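Long-range contact in DegV family protein (Eubacterium eligens, PDB 3FDJ), which is of unknown function but, as a member of the DegV family, probably binds a fatty acid or similar lipid: residues E180-G188 with A198-L208. Sequence-based numbering, arbitrary orientation.
Sequences EVLGISVIG and AIGKCRGDKKL. With NA (sodium ion), chain E; ACY (acetic acid), chain F.
Ser185 and Cys202 pair within an antiparallel beta hairpin, strands 184-190 and 196-203, whose second strand is outermost in its sheet. Their backbones exchange two hydrogen bonds, Ser185 N to Cys202 O at 2.9 Å and nearly straight (176°), Cys202 N to Ser185 O more bent. Farther along, a classic beta bulge sets Ile199 and Gly200 together opposite Ile187: Ile187 O takes Ile199 N at 2.7 Å and, weakly, Gly200 N. On the Ile187 face, the isoleucine's CD1 lies 3.8 Å from Cys202 CB and 3.7 Å from Leu208 CD1, so helix 205-219 packs on the hairpin. At the open end, Val181 to Ile184 form a type II turn. Arg203, its CG anti to the backbone N (-178°) and its chain bent at chi3, reaches this turn, where NH1 donates at 3.0 Å to Leu182 O, which sits 25° out of the guanidinium plane, while Gly183 O lies over one face, toward its rim. NE and NH1 also hold an acetic acid molecule, probably ionised and picked up from the crystallisation solution, Arg203 NE to OXT at 2.6 Å. Ile184 CD1 lies near both the guanidinium and the ligand, 3.7 Å from Arg203 NE. With an alanine here, the gap left by CD1 would probably free both groups to shift. Ile184 O binds the sodium ion at 2.4 Å, as do the carbonyl oxygens of Lys160 and Ala179. Backbone carbonyls thus serve both cations, the guanidinium through Leu182 and the sodium through Ile184.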
loop_
_atom_site.group_PDB
_atom_site.type_symbol
_atom_site.label_atom_id
_atom_site.label_comp_id
_atom_site.label_asym_id
_atom_site.label_seq_id
_atom_site.Cartn_x
_atom_site.Cartn_y
_atom_site.Cartn_z
ATOM N N GLU A 180 4.240 -14.048 17.277
ATOM C CA GLU A 180 3.331 -14.932 17.989
ATOM C C GLU A 180 3.360 -14.678 19.488
ATOM O O GLU A 180 2.419 -15.057 20.189
ATOM C CB GLU A 180 3.636 -16.406 17.675
ATOM C CG GLU A 180 3.233 -16.797 16.249
ATOM C CD GLU A 180 3.871 -18.107 15.761
ATOM O OE1 GLU A 180 4.326 -18.923 16.592
ATOM O OE2 GLU A 180 3.930 -18.307 14.524
ATOM N N VAL A 181 4.436 -14.059 19.988
ATOM C CA VAL A 181 4.564 -13.727 21.406
ATOM C C VAL A 181 3.758 -12.455 21.696
ATOM O O VAL A 181 3.875 -11.463 20.971
ATOM C CB VAL A 181 6.047 -13.525 21.804
ATOM C CG1 VAL A 181 6.188 -12.972 23.227
ATOM C CG2 VAL A 181 6.800 -14.849 21.674
ATOM N N LEU A 182 2.931 -12.498 22.742
ATOM C CA LEU A 182 2.038 -11.362 23.058
ATOM C C LEU A 182 2.845 -10.124 23.433
ATOM O O LEU A 182 3.681 -10.171 24.338
ATOM C CB LEU A 182 1.106 -11.717 24.211
ATOM C CG LEU A 182 0.017 -10.678 24.531
ATOM C CD1 LEU A 182 -1.030 -10.626 23.406
ATOM C CD2 LEU A 182 -0.612 -10.983 25.860
ATOM N N GLY A 183 2.580 -9.020 22.733
ATOM C CA GLY A 183 3.297 -7.762 22.952
ATOM C C GLY A 183 4.515 -7.530 22.067
ATOM O O GLY A 183 5.172 -6.486 22.177
ATOM N N ILE A 184 4.848 -8.503 21.215
ATOM C CA ILE A 184 5.943 -8.359 20.275
ATOM C C ILE A 184 5.400 -8.047 18.886
ATOM O O ILE A 184 4.534 -8.758 18.388
ATOM C CB ILE A 184 6.834 -9.636 20.189
ATOM C CG1 ILE A 184 7.438 -9.947 21.542
ATOM C CG2 ILE A 184 7.977 -9.435 19.177
ATOM C CD1 ILE A 184 8.258 -8.782 22.133
ATOM N N SER A 185 5.947 -6.992 18.277
ATOM C CA SER A 185 5.723 -6.670 16.875
ATOM C C SER A 185 6.971 -6.905 16.051
ATOM O O SER A 185 8.073 -6.868 16.583
ATOM C CB SER A 185 5.356 -5.202 16.750
ATOM O OG SER A 185 4.142 -4.935 17.418
ATOM N N VAL A 186 6.790 -7.129 14.754
ATOM C CA VAL A 186 7.885 -7.214 13.803
ATOM C C VAL A 186 7.901 -5.966 12.970
ATOM O O VAL A 186 6.851 -5.531 12.453
ATOM C CB VAL A 186 7.774 -8.426 12.880
ATOM C CG1 VAL A 186 8.833 -8.367 11.740
ATOM C CG2 VAL A 186 7.874 -9.718 13.708
ATOM N N ILE A 187 9.087 -5.371 12.874
ATOM C CA ILE A 187 9.297 -4.181 12.062
ATOM C C ILE A 187 9.864 -4.613 10.708
ATOM O O ILE A 187 10.805 -5.411 10.636
ATOM C CB ILE A 187 10.291 -3.208 12.747
ATOM C CG1 ILE A 187 9.772 -2.774 14.111
ATOM C CG2 ILE A 187 10.511 -1.964 11.858
ATOM C CD1 ILE A 187 10.840 -1.984 14.927
ATOM N N GLY A 188 9.277 -4.116 9.633
ATOM C CA GLY A 188 9.715 -4.445 8.284
ATOM C C GLY A 188 9.920 -3.228 7.407
ATOM O O GLY A 188 9.572 -2.091 7.774
ATOM N N ALA A 198 12.219 -8.170 6.970
ATOM C CA ALA A 198 12.089 -7.939 8.411
ATOM C C ALA A 198 13.370 -7.271 8.941
ATOM O O ALA A 198 14.472 -7.707 8.647
ATOM C CB ALA A 198 11.792 -9.268 9.144
ATOM N N ILE A 199 13.199 -6.187 9.678
ATOM C CA ILE A 199 14.292 -5.394 10.217
ATOM C C ILE A 199 14.581 -5.842 11.647
ATOM O O ILE A 199 15.723 -5.855 12.087
ATOM C CB ILE A 199 13.900 -3.885 10.264
ATOM C CG1 ILE A 199 13.995 -3.262 8.875
ATOM C CG2 ILE A 199 14.787 -3.121 11.277
ATOM C CD1 ILE A 199 13.532 -1.838 8.830
ATOM N N GLY A 200 13.539 -6.189 12.379
ATOM C CA GLY A 200 13.691 -6.621 13.746
ATOM C C GLY A 200 12.388 -6.684 14.504
ATOM O O GLY A 200 11.349 -6.448 13.968
ATOM N N LYS A 201 12.472 -7.031 15.777
ATOM C CA LYS A 201 11.282 -7.164 16.617
ATOM C C LYS A 201 11.234 -5.985 17.541
ATOM O O LYS A 201 12.237 -5.289 17.748
ATOM C CB LYS A 201 11.354 -8.448 17.435
ATOM C CG LYS A 201 12.274 -8.366 18.620
ATOM C CD LYS A 201 12.554 -9.700 19.207
ATOM C CE LYS A 201 12.144 -9.777 20.623
ATOM N NZ LYS A 201 12.134 -11.195 21.056
ATOM N N CYS A 202 10.084 -5.784 18.161
ATOM C CA CYS A 202 9.929 -4.660 19.006
ATOM C C CYS A 202 8.903 -4.903 20.103
ATOM O O CYS A 202 7.792 -5.331 19.821
ATOM C CB CYS A 202 9.485 -3.533 18.099
ATOM S SG CYS A 202 9.567 -2.038 18.876
ATOM N N ARG A 203 9.265 -4.643 21.361
ATOM C CA ARG A 203 8.296 -4.717 22.457
ATOM C C ARG A 203 7.764 -3.335 22.877
ATOM O O ARG A 203 8.393 -2.617 23.687
ATOM C CB ARG A 203 8.879 -5.421 23.691
ATOM C CG ARG A 203 7.835 -5.542 24.819
ATOM C CD ARG A 203 8.227 -6.483 25.976
ATOM N NE ARG A 203 7.877 -7.869 25.670
ATOM C CZ ARG A 203 6.643 -8.381 25.717
ATOM N NH1 ARG A 203 6.455 -9.652 25.383
ATOM N NH2 ARG A 203 5.601 -7.639 26.084
ATOM N N GLY A 204 6.608 -2.988 22.337
ATOM C CA GLY A 204 5.850 -1.830 22.771
ATOM C C GLY A 204 6.020 -0.605 21.904
ATOM O O GLY A 204 6.997 -0.478 21.158
ATOM N N ASP A 205 5.069 0.310 22.047
ATOM C CA ASP A 205 5.019 1.526 21.250
ATOM C C ASP A 205 6.250 2.423 21.391
ATOM O O ASP A 205 6.769 2.923 20.383
ATOM C CB ASP A 205 3.794 2.349 21.614
ATOM C CG ASP A 205 2.473 1.622 21.336
ATOM O OD1 ASP A 205 2.463 0.603 20.604
ATOM O OD2 ASP A 205 1.437 2.115 21.854
ATOM N N LYS A 206 6.705 2.660 22.616
ATOM C CA LYS A 206 7.812 3.595 22.785
ATOM C C LYS A 206 9.083 3.083 22.107
ATOM O O LYS A 206 9.800 3.849 21.454
ATOM C CB LYS A 206 8.068 3.895 24.255
ATOM C CG LYS A 206 7.019 4.841 24.844
ATOM C CD LYS A 206 7.404 5.218 26.256
ATOM C CE LYS A 206 6.943 4.170 27.227
ATOM N NZ LYS A 206 5.541 4.457 27.637
ATOM N N LYS A 207 9.334 1.784 22.219
ATOM C CA LYS A 207 10.504 1.192 21.576
ATOM C C LYS A 207 10.413 1.259 20.051
ATOM O O LYS A 207 11.404 1.538 19.367
ATOM C CB LYS A 207 10.691 -0.244 22.049
ATOM C CG LYS A 207 11.303 -0.356 23.430
ATOM C CD LYS A 207 11.760 -1.796 23.734
ATOM C CE LYS A 207 12.026 -2.010 25.209
ATOM N NZ LYS A 207 10.726 -2.086 25.989
ATOM N N LEU A 208 9.214 1.054 19.525
ATOM C CA LEU A 208 8.967 1.245 18.089
ATOM C C LEU A 208 9.290 2.677 17.644
ATOM O O LEU A 208 9.963 2.878 16.617
ATOM C CB LEU A 208 7.526 0.854 17.720
ATOM C CG LEU A 208 7.108 1.171 16.276
ATOM C CD1 LEU A 208 7.950 0.338 15.301
ATOM C CD2 LEU A 208 5.615 0.933 16.114
HETATM NA NA NA E . 2.584 -10.061 18.613
HETATM C C ACY F . 10.249 -10.052 24.960
HETATM O O ACY F . 9.213 -10.728 24.753
HETATM O OXT ACY F . 10.236 -8.799 25.089
HETATM C CH3 ACY F . 11.560 -10.787 25.057
HETATM O O HOH W 1 4.780 -4.179 20.433
HETATM O O HOH W 2 1.730 -8.394 19.626
HETATM O O HOH W 3 0.688 -11.161 19.235
#